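Local coordinates for glucose-6-phosphate 1-dehydrogenase (Kluyveromyces lactis, PDB 7E6I), which catalyses the NADP+-dependent oxidation of glucose 6-phosphate to 6-phosphogluconolactone, the rate-limiting first step of the oxidative pentose phosphate pathway, at residues 21-26 against 62-67; 31-36 against 77-82; 41-46 against 105-110; 189-194 against 415-420. All blocks are in the same frame, centred on the assembly; numbering follows the deposited sequence.

Interaction 1. Residues 21-26 against 62-67; sequences SKKKTF and KPFLKK
Phe64 packs against Lys22 and Lys23 near the start of helix 19-34, the first helix of the Rossmann-type coenzyme domain, where Ser21 and Lys22 belong to the NADP+-binding residues assigned by similarity. The main interaction is a CH-pi contact: Lys23 CG sits 3.6 Å from the centroid of the Phe64 ring, only 15° off the ring normal. With Lys23 CG anti to the carbonyl carbon (chi1 -66°) and the chain extended beyond it, CD and CE continue past the CE1 and CZ side of the ring. The other face of the same ring carries Pro63 CB, 4.3 Å above the plane. Van der Waals contacts add to this. Lys22 O lies 3.4 Å from Phe64 CB, meeting the ring obliquely, and the Lys22 chain places CD 3.9 Å from Phe64 CE2. Loss of the ring, as with an alanine here, is likely to open a gap between Lys23 CG and Pro63 CB and leave both lysine stems without their aromatic support. The polar ends turn elsewhere: Lys22 NZ makes a salt bridge with Asp19, and Lys23 NZ forms a long, weak ion pair with the same carboxylate. The helix is locally widened into a pi-type turn, closed by Phe26 N bonding Ser21 O at 2.9 Å. One turn on from Lys22, Phe26 O comes 4.2 Å from Leu65 CD2.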
loop_
_atom_site.group_PDB
_atom_site.type_symbol
_atom_site.label_atom_id
_atom_site.label_comp_id
_atom_site.label_asym_id
_atom_site.label_seq_id
_atom_site.Cartn_x
_atom_site.Cartn_y
_atom_site.Cartn_z
ATOM N N SER A 21 -11.636 10.812 -4.963
ATOM C CA SER A 21 -13.013 10.403 -4.728
ATOM C C SER A 21 -13.661 9.872 -5.992
ATOM O O SER A 21 -14.294 8.810 -5.977
ATOM C CB SER A 21 -13.826 11.574 -4.184
ATOM O OG SER A 21 -15.154 11.156 -3.943
ATOM N N LYS A 22 -13.520 10.600 -7.105
ATOM C CA LYS A 22 -14.298 10.239 -8.284
ATOM C C LYS A 22 -13.659 9.107 -9.071
ATOM O O LYS A 22 -14.373 8.335 -9.718
ATOM C CB LYS A 22 -14.522 11.464 -9.180
ATOM C CG LYS A 22 -13.281 12.054 -9.829
ATOM C CD LYS A 22 -13.678 13.154 -10.837
ATOM C CE LYS A 22 -12.709 14.350 -10.805
ATOM N NZ LYS A 22 -11.813 14.392 -12.005
ATOM N N LYS A 23 -12.337 8.981 -9.025
ATOM C CA LYS A 23 -11.655 7.943 -9.786
ATOM C C LYS A 23 -11.394 6.673 -8.990
ATOM O O LYS A 23 -11.116 5.633 -9.598
ATOM C CB LYS A 23 -10.320 8.461 -10.319
ATOM C CG LYS A 23 -10.445 9.570 -11.337
ATOM C CD LYS A 23 -9.115 9.790 -12.035
ATOM C CE LYS A 23 -8.971 11.226 -12.487
ATOM N NZ LYS A 23 -7.544 11.618 -12.618
ATOM N N LYS A 24 -11.463 6.721 -7.659
ATOM C CA LYS A 24 -11.104 5.546 -6.870
ATOM C C LYS A 24 -12.167 5.180 -5.842
ATOM O O LYS A 24 -12.624 4.031 -5.808
ATOM C CB LYS A 24 -9.757 5.760 -6.182
ATOM C CG LYS A 24 -8.611 5.962 -7.160
ATOM C CD LYS A 24 -7.885 4.652 -7.423
ATOM C CE LYS A 24 -6.858 4.785 -8.538
ATOM N NZ LYS A 24 -5.837 3.698 -8.443
ATOM N N THR A 25 -12.569 6.135 -4.999
ATOM C CA THR A 25 -13.488 5.795 -3.916
ATOM C C THR A 25 -14.846 5.375 -4.459
ATOM O O THR A 25 -15.338 4.280 -4.152
ATOM C CB THR A 25 -13.643 6.968 -2.951
ATOM O OG1 THR A 25 -12.377 7.611 -2.770
ATOM C CG2 THR A 25 -14.174 6.475 -1.603
ATOM N N PHE A 26 -15.464 6.226 -5.275
ATOM C CA PHE A 26 -16.774 5.898 -5.819
ATOM C C PHE A 26 -16.698 4.707 -6.770
ATOM O O PHE A 26 -17.558 3.817 -6.694
ATOM C CB PHE A 26 -17.402 7.123 -6.487
ATOM C CG PHE A 26 -18.101 8.020 -5.511
ATOM C CD1 PHE A 26 -19.422 7.785 -5.160
ATOM C CD2 PHE A 26 -17.417 9.052 -4.884
ATOM C CE1 PHE A 26 -20.065 8.596 -4.230
ATOM C CE2 PHE A 26 -18.049 9.864 -3.956
ATOM C CZ PHE A 26 -19.376 9.633 -3.631
ATOM N N LYS A 62 -19.569 8.680 -12.894
ATOM C CA LYS A 62 -20.013 7.713 -13.896
ATOM C C LYS A 62 -18.921 7.348 -14.904
ATOM O O LYS A 62 -18.772 6.163 -15.230
ATOM C CB LYS A 62 -21.248 8.249 -14.627
ATOM C CG LYS A 62 -21.952 7.246 -15.524
ATOM C CD LYS A 62 -23.390 7.677 -15.814
ATOM C CE LYS A 62 -24.054 6.791 -16.872
ATOM N NZ LYS A 62 -25.536 6.654 -16.681
ATOM N N PRO A 63 -18.134 8.302 -15.421
ATOM C CA PRO A 63 -17.081 7.927 -16.381
ATOM C C PRO A 63 -16.016 7.024 -15.809
ATOM O O PRO A 63 -15.165 6.554 -16.570
ATOM C CB PRO A 63 -16.480 9.274 -16.799
ATOM C CG PRO A 63 -17.549 10.240 -16.557
ATOM C CD PRO A 63 -18.262 9.768 -15.335
ATOM N N PHE A 64 -16.024 6.764 -14.504
ATOM C CA PHE A 64 -14.971 5.978 -13.886
ATOM C C PHE A 64 -15.460 4.671 -13.300
ATOM O O PHE A 64 -14.629 3.811 -12.977
ATOM C CB PHE A 64 -14.267 6.803 -12.801
ATOM C CG PHE A 64 -13.647 8.064 -13.327
ATOM C CD1 PHE A 64 -12.472 8.020 -14.058
ATOM C CD2 PHE A 64 -14.266 9.290 -13.129
ATOM C CE1 PHE A 64 -11.906 9.187 -14.559
ATOM C CE2 PHE A 64 -13.710 10.451 -13.620
ATOM C CZ PHE A 64 -12.530 10.405 -14.336
ATOM N N LEU A 65 -16.769 4.487 -13.168
ATOM C CA LEU A 65 -17.294 3.192 -12.776
ATOM C C LEU A 65 -16.880 2.152 -13.810
ATOM O O LEU A 65 -16.831 2.433 -15.010
ATOM C CB LEU A 65 -18.810 3.257 -12.647
ATOM C CG LEU A 65 -19.398 4.439 -11.867
ATOM C CD1 LEU A 65 -20.851 4.155 -11.507
ATOM C CD2 LEU A 65 -18.594 4.774 -10.607
ATOM N N LYS A 66 -16.549 0.958 -13.341
ATOM C CA LYS A 66 -16.035 -0.098 -14.199
ATOM C C LYS A 66 -17.149 -1.086 -14.518
ATOM O O LYS A 66 -17.806 -1.594 -13.606
ATOM C CB LYS A 66 -14.871 -0.816 -13.522
ATOM C CG LYS A 66 -13.540 -0.610 -14.207
ATOM C CD LYS A 66 -12.879 0.649 -13.723
ATOM C CE LYS A 66 -11.971 1.218 -14.799
ATOM N NZ LYS A 66 -11.255 2.443 -14.343
ATOM N N LYS A 67 -17.369 -1.341 -15.810
ATOM C CA LYS A 67 -18.335 -2.342 -16.264
ATOM C C LYS A 67 -17.577 -3.506 -16.886
ATOM O O LYS A 67 -17.301 -3.501 -18.096
ATOM C CB LYS A 67 -19.338 -1.762 -17.267
ATOM C CG LYS A 67 -19.964 -0.426 -16.897
ATOM C CD LYS A 67 -19.865 0.545 -18.068
ATOM C CE LYS A 67 -21.089 0.500 -18.974
ATOM N NZ LYS A 67 -20.981 1.489 -20.095
#

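Interaction 2. Residues 31-36 against 77-82; sequences GLYREG and VNEFLS
Tyr33 projects from the last turn of helix 19-34 onto Glu79 and Phe80 of helix 74-83. The apolar part is a reciprocal pairing of two aromatic side chains that run antiparallel alongside one another: Tyr33 CD2 is 4.0 Å from Phe80 CB, and Tyr33 CB is 4.0 Å from Phe80 CD1. Both residues hold CG anti to the backbone N (chi1 177° for Tyr33, 174° for Phe80), which brings each ring alongside the root of the other. Further out, Glu79 CB rests 3.9 Å from Tyr33 CE2. The polar part lies at the phenol end, where Tyr33 OH is 3.2 Å from Glu79 OE2, with the carboxylate plane turned 84° from the ring. Within the first segment, Arg34 grips Glu35 side-on, NE and NH2 both reaching the single oxygen OE1. A Schellman motif then closes the helix, with Gly36 at positive phi, Tyr37 N bonded to Leu32 O and Gly36 N to Tyr33 O. The contact thus joins the C-terminal end of helix 19-34 to helix 74-83, with Phe30 also meeting the Phe80 ring. On another side of helix 19-34, Leu32 touches helix 414-423, while Phe80 reaches Ile44 of strand 43-48.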
loop_
_atom_site.group_PDB
_atom_site.type_symbol
_atom_site.label_atom_id
_atom_site.label_comp_id
_atom_site.label_asym_id
_atom_site.label_seq_id
_atom_site.Cartn_x
_atom_site.Cartn_y
_atom_site.Cartn_z
ATOM N N GLY A 31 -17.953 -1.128 -7.611
ATOM C CA GLY A 31 -17.509 -2.501 -7.793
ATOM C C GLY A 31 -18.029 -3.426 -6.714
ATOM O O GLY A 31 -18.505 -4.523 -7.000
ATOM N N LEU A 32 -17.947 -2.993 -5.458
ATOM C CA LEU A 32 -18.535 -3.762 -4.372
ATOM C C LEU A 32 -20.029 -3.964 -4.595
ATOM O O LEU A 32 -20.556 -5.062 -4.359
ATOM C CB LEU A 32 -18.283 -3.055 -3.044
ATOM C CG LEU A 32 -16.925 -3.263 -2.376
ATOM C CD1 LEU A 32 -16.745 -2.280 -1.221
ATOM C CD2 LEU A 32 -16.816 -4.673 -1.877
ATOM N N TYR A 33 -20.728 -2.918 -5.062
ATOM C CA TYR A 33 -22.166 -3.035 -5.301
ATOM C C TYR A 33 -22.444 -3.947 -6.490
ATOM O O TYR A 33 -23.278 -4.860 -6.410
ATOM C CB TYR A 33 -22.791 -1.651 -5.524
ATOM C CG TYR A 33 -24.271 -1.721 -5.854
ATOM C CD1 TYR A 33 -25.223 -1.839 -4.842
ATOM C CD2 TYR A 33 -24.720 -1.697 -7.174
ATOM C CE1 TYR A 33 -26.584 -1.919 -5.137
ATOM C CE2 TYR A 33 -26.077 -1.784 -7.474
ATOM C CZ TYR A 33 -26.998 -1.891 -6.449
ATOM O OH TYR A 33 -28.342 -1.970 -6.728
ATOM N N ARG A 34 -21.726 -3.722 -7.593
ATOM C CA ARG A 34 -21.943 -4.470 -8.824
ATOM C C ARG A 34 -21.792 -5.971 -8.610
ATOM O O ARG A 34 -22.515 -6.764 -9.221
ATOM C CB ARG A 34 -20.967 -3.962 -9.878
ATOM C CG ARG A 34 -20.882 -4.771 -11.131
ATOM C CD ARG A 34 -19.602 -4.446 -11.889
ATOM N NE ARG A 34 -18.443 -5.065 -11.252
ATOM C CZ ARG A 34 -17.255 -4.487 -11.114
ATOM N NH1 ARG A 34 -17.039 -3.258 -11.570
ATOM N NH2 ARG A 34 -16.278 -5.144 -10.513
ATOM N N GLU A 35 -20.884 -6.379 -7.731
ATOM C CA GLU A 35 -20.667 -7.787 -7.454
ATOM C C GLU A 35 -21.443 -8.263 -6.234
ATOM O O GLU A 35 -21.211 -9.375 -5.752
ATOM C CB GLU A 35 -19.174 -8.052 -7.296
ATOM C CG GLU A 35 -18.345 -7.479 -8.444
ATOM C CD GLU A 35 -18.369 -8.360 -9.688
ATOM O OE1 GLU A 35 -17.818 -7.934 -10.728
ATOM O OE2 GLU A 35 -18.928 -9.481 -9.619
ATOM N N GLY A 36 -22.364 -7.456 -5.726
ATOM C CA GLY A 36 -23.249 -7.945 -4.692
ATOM C C GLY A 36 -22.698 -7.890 -3.293
ATOM O O GLY A 36 -23.180 -8.616 -2.423
ATOM N N VAL A 77 -25.290 0.162 -12.799
ATOM C CA VAL A 77 -24.711 1.503 -12.806
ATOM C C VAL A 77 -25.748 2.526 -12.362
ATOM O O VAL A 77 -25.510 3.322 -11.445
ATOM C CB VAL A 77 -24.147 1.850 -14.195
ATOM C CG1 VAL A 77 -23.873 3.351 -14.291
ATOM C CG2 VAL A 77 -22.882 1.050 -14.482
ATOM N N ASN A 78 -26.924 2.511 -12.999
ATOM C CA ASN A 78 -27.963 3.474 -12.647
ATOM C C ASN A 78 -28.527 3.191 -11.265
ATOM O O ASN A 78 -28.843 4.123 -10.517
ATOM C CB ASN A 78 -29.072 3.462 -13.695
ATOM C CG ASN A 78 -28.545 3.686 -15.093
ATOM O OD1 ASN A 78 -27.762 4.608 -15.341
ATOM N ND2 ASN A 78 -28.970 2.840 -16.021
ATOM N N GLU A 79 -28.663 1.912 -10.913
ATOM C CA GLU A 79 -29.041 1.544 -9.552
ATOM C C GLU A 79 -28.123 2.210 -8.536
ATOM O O GLU A 79 -28.582 2.868 -7.595
ATOM C CB GLU A 79 -28.975 0.029 -9.398
ATOM C CG GLU A 79 -30.274 -0.694 -9.537
ATOM C CD GLU A 79 -30.074 -2.187 -9.476
ATOM O OE1 GLU A 79 -29.198 -2.692 -10.211
ATOM O OE2 GLU A 79 -30.773 -2.853 -8.682
ATOM N N PHE A 80 -26.810 2.055 -8.732
ATOM C CA PHE A 80 -25.827 2.585 -7.793
ATOM C C PHE A 80 -25.903 4.108 -7.704
ATOM O O PHE A 80 -25.945 4.675 -6.605
ATOM C CB PHE A 80 -24.431 2.134 -8.220
ATOM C CG PHE A 80 -23.327 2.733 -7.411
ATOM C CD1 PHE A 80 -23.093 2.309 -6.112
ATOM C CD2 PHE A 80 -22.520 3.726 -7.945
ATOM C CE1 PHE A 80 -22.077 2.859 -5.364
ATOM C CE2 PHE A 80 -21.498 4.279 -7.198
ATOM C CZ PHE A 80 -21.276 3.846 -5.907
ATOM N N LEU A 81 -25.905 4.788 -8.858
ATOM C CA LEU A 81 -25.954 6.247 -8.865
ATOM C C LEU A 81 -27.159 6.762 -8.090
ATOM O O LEU A 81 -27.080 7.789 -7.410
ATOM C CB LEU A 81 -25.974 6.765 -10.305
ATOM C CG LEU A 81 -24.702 6.479 -11.110
ATOM C CD1 LEU A 81 -24.634 7.307 -12.386
ATOM C CD2 LEU A 81 -23.488 6.755 -10.257
ATOM N N SER A 82 -28.275 6.040 -8.152
ATOM C CA SER A 82 -29.468 6.452 -7.426
ATOM C C SER A 82 -29.294 6.375 -5.913
ATOM O O SER A 82 -30.063 7.009 -5.186
ATOM C CB SER A 82 -30.661 5.599 -7.853
ATOM O OG SER A 82 -30.895 4.565 -6.915
#

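Interaction 3. Residues 41-46 against 105-110; sequences TTKIIG and EEFEAE
Lys43 and Phe107 meet because each swings CG anti to the backbone N, chi1 -167° in the lysine and 168° in the phenylalanine, and the two side chains, one from a strand and one from a helix, overlap head to tail. The lysine stem then lies along one face of the ring. Lys43 CB stands over the ring centre, 3.9 Å from the centroid and 9° off the normal, a CH-pi contact. Two carbons further on, CD passes above the attachment end of the same face, 3.4 Å from Phe107 CD1 and 3.6 Å from Phe107 CB. The chain bends at its last torsion, and its ammonium end leads away from the ring. The rim of the ring has a different neighbour: Thr41 O approaches in the ring plane, 3.4 Å from Phe107 CZ, so a backbone carbonyl faces the slightly positive edge while hydrocarbon occupies the face. The hydroxyl of Thr41 is bonded to the backbone N of Asn8. Near the end of the helix, Glu106 O accepts both Ala109 N and Glu110 N. Strand 43-48 lies beside strand 10-14 in the parallel sheet, and helix 94-110 links strand 84-88 at the sheet edge to strand 117-122 beyond strand 10-14. Packing of this long connection over the strands it spans is characteristic of the beta-alpha-beta crossover of a Rossmann fold.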
loop_
_atom_site.group_PDB
_atom_site.type_symbol
_atom_site.label_atom_id
_atom_site.label_comp_id
_atom_site.label_asym_id
_atom_site.label_seq_id
_atom_site.Cartn_x
_atom_site.Cartn_y
_atom_site.Cartn_z
ATOM N N THR A 41 -29.576 -0.992 0.642
ATOM C CA THR A 41 -30.095 0.000 1.573
ATOM C C THR A 41 -29.028 0.950 2.089
ATOM O O THR A 41 -29.226 1.580 3.135
ATOM C CB THR A 41 -30.775 -0.692 2.752
ATOM O OG1 THR A 41 -29.781 -1.187 3.654
ATOM C CG2 THR A 41 -31.628 -1.834 2.255
ATOM N N THR A 42 -27.910 1.070 1.385
ATOM C CA THR A 42 -26.788 1.876 1.838
ATOM C C THR A 42 -26.966 3.294 1.326
ATOM O O THR A 42 -27.191 3.496 0.129
ATOM C CB THR A 42 -25.467 1.304 1.314
ATOM O OG1 THR A 42 -25.208 0.031 1.924
ATOM C CG2 THR A 42 -24.312 2.254 1.612
ATOM N N LYS A 43 -26.845 4.278 2.215
ATOM C CA LYS A 43 -26.930 5.673 1.794
ATOM C C LYS A 43 -25.528 6.232 1.556
ATOM O O LYS A 43 -24.729 6.348 2.490
ATOM C CB LYS A 43 -27.688 6.521 2.816
ATOM C CG LYS A 43 -28.057 7.899 2.268
ATOM C CD LYS A 43 -29.296 8.496 2.932
ATOM C CE LYS A 43 -29.725 9.778 2.239
ATOM N NZ LYS A 43 -28.871 10.051 1.043
ATOM N N ILE A 44 -25.237 6.594 0.311
ATOM C CA ILE A 44 -23.934 7.130 -0.065
ATOM C C ILE A 44 -24.056 8.636 -0.247
ATOM O O ILE A 44 -24.807 9.104 -1.112
ATOM C CB ILE A 44 -23.401 6.460 -1.338
ATOM C CG1 ILE A 44 -23.464 4.943 -1.187
ATOM C CG2 ILE A 44 -21.981 6.869 -1.581
ATOM C CD1 ILE A 44 -22.843 4.200 -2.328
ATOM N N ILE A 45 -23.303 9.391 0.554
ATOM C CA ILE A 45 -23.360 10.854 0.585
ATOM C C ILE A 45 -21.973 11.417 0.286
ATOM O O ILE A 45 -21.011 11.129 1.015
ATOM C CB ILE A 45 -23.841 11.378 1.943
ATOM C CG1 ILE A 45 -25.207 10.814 2.317
ATOM C CG2 ILE A 45 -23.867 12.882 1.933
ATOM C CD1 ILE A 45 -25.611 11.175 3.728
ATOM N N GLY A 46 -21.880 12.252 -0.741
ATOM C CA GLY A 46 -20.659 12.954 -1.050
ATOM C C GLY A 46 -20.715 14.376 -0.529
ATOM O O GLY A 46 -21.633 15.124 -0.854
ATOM N N GLU A 105 -29.856 11.471 10.166
ATOM C CA GLU A 105 -30.869 11.069 11.138
ATOM C C GLU A 105 -32.244 10.925 10.494
ATOM O O GLU A 105 -33.045 10.088 10.924
ATOM C CB GLU A 105 -30.897 12.072 12.287
ATOM C CG GLU A 105 -29.666 11.989 13.180
ATOM C CD GLU A 105 -29.663 13.008 14.314
ATOM O OE1 GLU A 105 -28.934 12.788 15.307
ATOM O OE2 GLU A 105 -30.371 14.037 14.213
ATOM N N GLU A 106 -32.532 11.719 9.460
ATOM C CA GLU A 106 -33.762 11.530 8.693
ATOM C C GLU A 106 -33.808 10.141 8.073
ATOM O O GLU A 106 -34.813 9.431 8.184
ATOM C CB GLU A 106 -33.873 12.594 7.601
ATOM C CG GLU A 106 -34.595 13.854 8.025
ATOM C CD GLU A 106 -35.282 14.565 6.862
ATOM O OE1 GLU A 106 -34.580 15.156 6.003
ATOM O OE2 GLU A 106 -36.530 14.538 6.811
ATOM N N PHE A 107 -32.720 9.745 7.405
ATOM C CA PHE A 107 -32.652 8.428 6.781
ATOM C C PHE A 107 -32.666 7.321 7.825
ATOM O O PHE A 107 -33.323 6.291 7.636
ATOM C CB PHE A 107 -31.401 8.340 5.903
ATOM C CG PHE A 107 -31.074 6.948 5.433
ATOM C CD1 PHE A 107 -31.661 6.434 4.286
ATOM C CD2 PHE A 107 -30.165 6.157 6.125
ATOM C CE1 PHE A 107 -31.359 5.153 3.840
ATOM C CE2 PHE A 107 -29.862 4.876 5.690
ATOM C CZ PHE A 107 -30.460 4.375 4.543
ATOM N N GLU A 108 -31.954 7.515 8.938
ATOM C CA GLU A 108 -31.898 6.498 9.987
ATOM C C GLU A 108 -33.204 6.377 10.769
ATOM O O GLU A 108 -33.308 5.518 11.652
ATOM C CB GLU A 108 -30.741 6.794 10.946
ATOM C CG GLU A 108 -29.370 6.743 10.281
ATOM C CD GLU A 108 -28.206 6.907 11.261
ATOM O OE1 GLU A 108 -28.410 7.518 12.335
ATOM O OE2 GLU A 108 -27.083 6.435 10.950
ATOM N N ALA A 109 -34.185 7.230 10.491
ATOM C CA ALA A 109 -35.517 7.117 11.068
ATOM C C ALA A 109 -36.523 6.554 10.081
ATOM O O ALA A 109 -37.343 5.716 10.455
ATOM C CB ALA A 109 -35.989 8.483 11.567
ATOM N N GLU A 110 -36.471 6.998 8.823
ATOM C CA GLU A 110 -37.263 6.392 7.758
ATOM C C GLU A 110 -36.999 4.894 7.631
ATOM O O GLU A 110 -37.870 4.159 7.147
ATOM C CB GLU A 110 -36.973 7.109 6.436
ATOM C CG GLU A 110 -37.939 6.789 5.302
ATOM C CD GLU A 110 -37.225 6.495 3.987
ATOM O OE1 GLU A 110 -36.309 7.268 3.617
ATOM O OE2 GLU A 110 -37.577 5.490 3.328
#

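Interaction 4. Residues 189-194 against 415-420; sequences MVKNLL and YESLIR
No ring, amide or guanidinium face carries the meeting of Lys191 and Ser417: an ammonium group reaches a hydroxyl. The bond spans two parts of the enzyme, from helix 188-191, which follows strand 178-181 of the parallel Rossmann-type sheet, to helix 414-423 in the C-terminal family region. Lys191 NZ donates to Ser417 OG at 2.9 Å, across a separation of 9.9 Å between the CA atoms of the two residues. The lysine chain covers that distance with a bend at chi3 (-70°), while Ser417 presents OG anti to its own backbone N (chi1 170°). The serine is buried and the lysine exposed, and the buried hydroxyl accepts from what is probably a charged ammonium. Lys191 also touches a crystal neighbour, which may influence its pose. Were Ser417 replaced by a valine, the ammonium group would probably lose its acceptor on helix 414-423 and the lysine end be set free to turn. Measured between nearest atoms, the side chain of Ser417 is about 4 Å from Gly186, a substrate-binding residue by similarity, and about 12 Å from the bound glucose 6-phosphate. Lys191 CE, the carbon before NZ, lies 3.4 Å from Ser417 OG.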
loop_
_atom_site.group_PDB
_atom_site.type_symbol
_atom_site.label_atom_id
_atom_site.label_comp_id
_atom_site.label_asym_id
_atom_site.label_seq_id
_atom_site.Cartn_x
_atom_site.Cartn_y
_atom_site.Cartn_z
ATOM N N MET A 189 -2.220 -10.212 -4.125
ATOM C CA MET A 189 -1.035 -11.004 -3.819
ATOM C C MET A 189 -0.403 -10.584 -2.496
ATOM O O MET A 189 0.183 -11.421 -1.802
ATOM C CB MET A 189 -0.022 -10.914 -4.961
ATOM C CG MET A 189 1.139 -11.896 -4.837
ATOM S SD MET A 189 0.663 -13.629 -5.102
ATOM C CE MET A 189 -0.471 -13.440 -6.459
ATOM N N VAL A 190 -0.509 -9.310 -2.115
ATOM C CA VAL A 190 -0.044 -8.947 -0.784
ATOM C C VAL A 190 -0.862 -9.676 0.281
ATOM O O VAL A 190 -0.311 -10.165 1.277
ATOM C CB VAL A 190 -0.078 -7.419 -0.596
ATOM C CG1 VAL A 190 0.373 -7.044 0.820
ATOM C CG2 VAL A 190 0.821 -6.751 -1.625
ATOM N N LYS A 191 -2.186 -9.803 0.069
ATOM C CA LYS A 191 -3.044 -10.472 1.047
ATOM C C LYS A 191 -2.785 -11.974 1.144
ATOM O O LYS A 191 -3.097 -12.573 2.175
ATOM C CB LYS A 191 -4.521 -10.222 0.726
ATOM C CG LYS A 191 -4.960 -8.780 0.945
ATOM C CD LYS A 191 -6.488 -8.625 0.907
ATOM C CE LYS A 191 -7.056 -8.837 -0.494
ATOM N NZ LYS A 191 -8.527 -9.105 -0.451
ATOM N N ASN A 192 -2.211 -12.597 0.119
ATOM C CA ASN A 192 -1.889 -14.017 0.200
ATOM C C ASN A 192 -0.615 -14.326 0.991
ATOM O O ASN A 192 -0.366 -15.503 1.272
ATOM C CB ASN A 192 -1.716 -14.602 -1.205
ATOM C CG ASN A 192 -2.956 -14.463 -2.065
ATOM O OD1 ASN A 192 -4.080 -14.512 -1.571
ATOM N ND2 ASN A 192 -2.754 -14.304 -3.368
ATOM N N LEU A 193 0.216 -13.325 1.323
ATOM C CA LEU A 193 1.572 -13.626 1.773
ATOM C C LEU A 193 1.583 -14.432 3.069
ATOM O O LEU A 193 2.376 -15.370 3.215
ATOM C CB LEU A 193 2.385 -12.340 1.943
ATOM C CG LEU A 193 2.781 -11.589 0.668
ATOM C CD1 LEU A 193 3.510 -10.292 1.009
ATOM C CD2 LEU A 193 3.620 -12.452 -0.256
ATOM N N LEU A 194 0.735 -14.075 4.033
ATOM C CA LEU A 194 0.822 -14.722 5.340
ATOM C C LEU A 194 0.466 -16.201 5.250
ATOM O O LEU A 194 1.152 -17.061 5.819
ATOM C CB LEU A 194 -0.084 -14.007 6.335
ATOM C CG LEU A 194 0.453 -12.660 6.806
ATOM C CD1 LEU A 194 -0.434 -12.091 7.892
ATOM C CD2 LEU A 194 1.875 -12.813 7.307
ATOM N N TYR A 415 -8.840 -0.781 -3.302
ATOM C CA TYR A 415 -9.789 0.012 -2.536
ATOM C C TYR A 415 -11.105 -0.710 -2.336
ATOM O O TYR A 415 -11.763 -0.507 -1.309
ATOM C CB TYR A 415 -10.028 1.347 -3.221
ATOM C CG TYR A 415 -8.867 2.258 -3.067
ATOM C CD1 TYR A 415 -8.519 2.754 -1.819
ATOM C CD2 TYR A 415 -8.110 2.626 -4.165
ATOM C CE1 TYR A 415 -7.446 3.590 -1.666
ATOM C CE2 TYR A 415 -7.032 3.465 -4.027
ATOM C CZ TYR A 415 -6.706 3.949 -2.778
ATOM O OH TYR A 415 -5.630 4.793 -2.644
ATOM N N GLU A 416 -11.519 -1.538 -3.297
ATOM C CA GLU A 416 -12.706 -2.361 -3.089
ATOM C C GLU A 416 -12.506 -3.305 -1.913
ATOM O O GLU A 416 -13.330 -3.358 -0.994
ATOM C CB GLU A 416 -13.045 -3.130 -4.366
ATOM C CG GLU A 416 -13.613 -2.216 -5.452
ATOM C CD GLU A 416 -13.391 -2.711 -6.878
ATOM O OE1 GLU A 416 -13.788 -1.980 -7.819
ATOM O OE2 GLU A 416 -12.832 -3.815 -7.061
ATOM N N SER A 417 -11.396 -4.039 -1.916
ATOM C CA SER A 417 -11.101 -4.946 -0.817
ATOM C C SER A 417 -11.045 -4.200 0.507
ATOM O O SER A 417 -11.551 -4.684 1.531
ATOM C CB SER A 417 -9.776 -5.664 -1.098
ATOM O OG SER A 417 -9.315 -6.395 0.029
ATOM N N LEU A 418 -10.454 -3.002 0.498
ATOM C CA LEU A 418 -10.188 -2.303 1.747
ATOM C C LEU A 418 -11.461 -1.707 2.335
ATOM O O LEU A 418 -11.670 -1.758 3.553
ATOM C CB LEU A 418 -9.132 -1.224 1.521
ATOM C CG LEU A 418 -7.702 -1.764 1.487
ATOM C CD1 LEU A 418 -6.710 -0.688 1.073
ATOM C CD2 LEU A 418 -7.330 -2.363 2.828
ATOM N N ILE A 419 -12.316 -1.125 1.493
ATOM C CA ILE A 419 -13.577 -0.583 1.988
ATOM C C ILE A 419 -14.442 -1.701 2.555
ATOM O O ILE A 419 -15.025 -1.572 3.643
ATOM C CB ILE A 419 -14.304 0.186 0.868
ATOM C CG1 ILE A 419 -13.607 1.519 0.607
ATOM C CG2 ILE A 419 -15.764 0.411 1.231
ATOM C CD1 ILE A 419 -14.098 2.228 -0.628
ATOM N N ARG A 420 -14.534 -2.816 1.826
ATOM C CA ARG A 420 -15.178 -4.009 2.359
ATOM C C ARG A 420 -14.684 -4.331 3.765
ATOM O O ARG A 420 -15.487 -4.487 4.697
ATOM C CB ARG A 420 -14.928 -5.190 1.431
ATOM C CG ARG A 420 -15.596 -6.461 1.917
ATOM C CD ARG A 420 -17.064 -6.382 1.625
ATOM N NE ARG A 420 -17.911 -7.228 2.470
ATOM C CZ ARG A 420 -17.864 -8.556 2.521
ATOM N NH1 ARG A 420 -16.988 -9.243 1.787
ATOM N NH2 ARG A 420 -18.703 -9.201 3.318
#

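Overall arrangement
Interactions 1, 2 and 3 all lie within the coenzyme-binding domain, and their segments alternate along the chain, consistent with the winding of a Rossmann fold. Interactions 1 and 2 share helix 19-34, their centres 11 Å apart, and Lys66 O probably accepts a hydrogen bond from Arg34 NH1 between them. Interaction 3 uses the following strand, 43-48: its Ile44 packs against Phe26 and Phe80, whereas Lys43 meets helix 94-110 on the other face of the sheet. Interaction 4 comes later in the chain, centred 19 Å from interaction 1. Its helix 414-423 also packs on helix 19-34, through Leu32 and Lys24, and so ties the C-terminal region to the coenzyme domain.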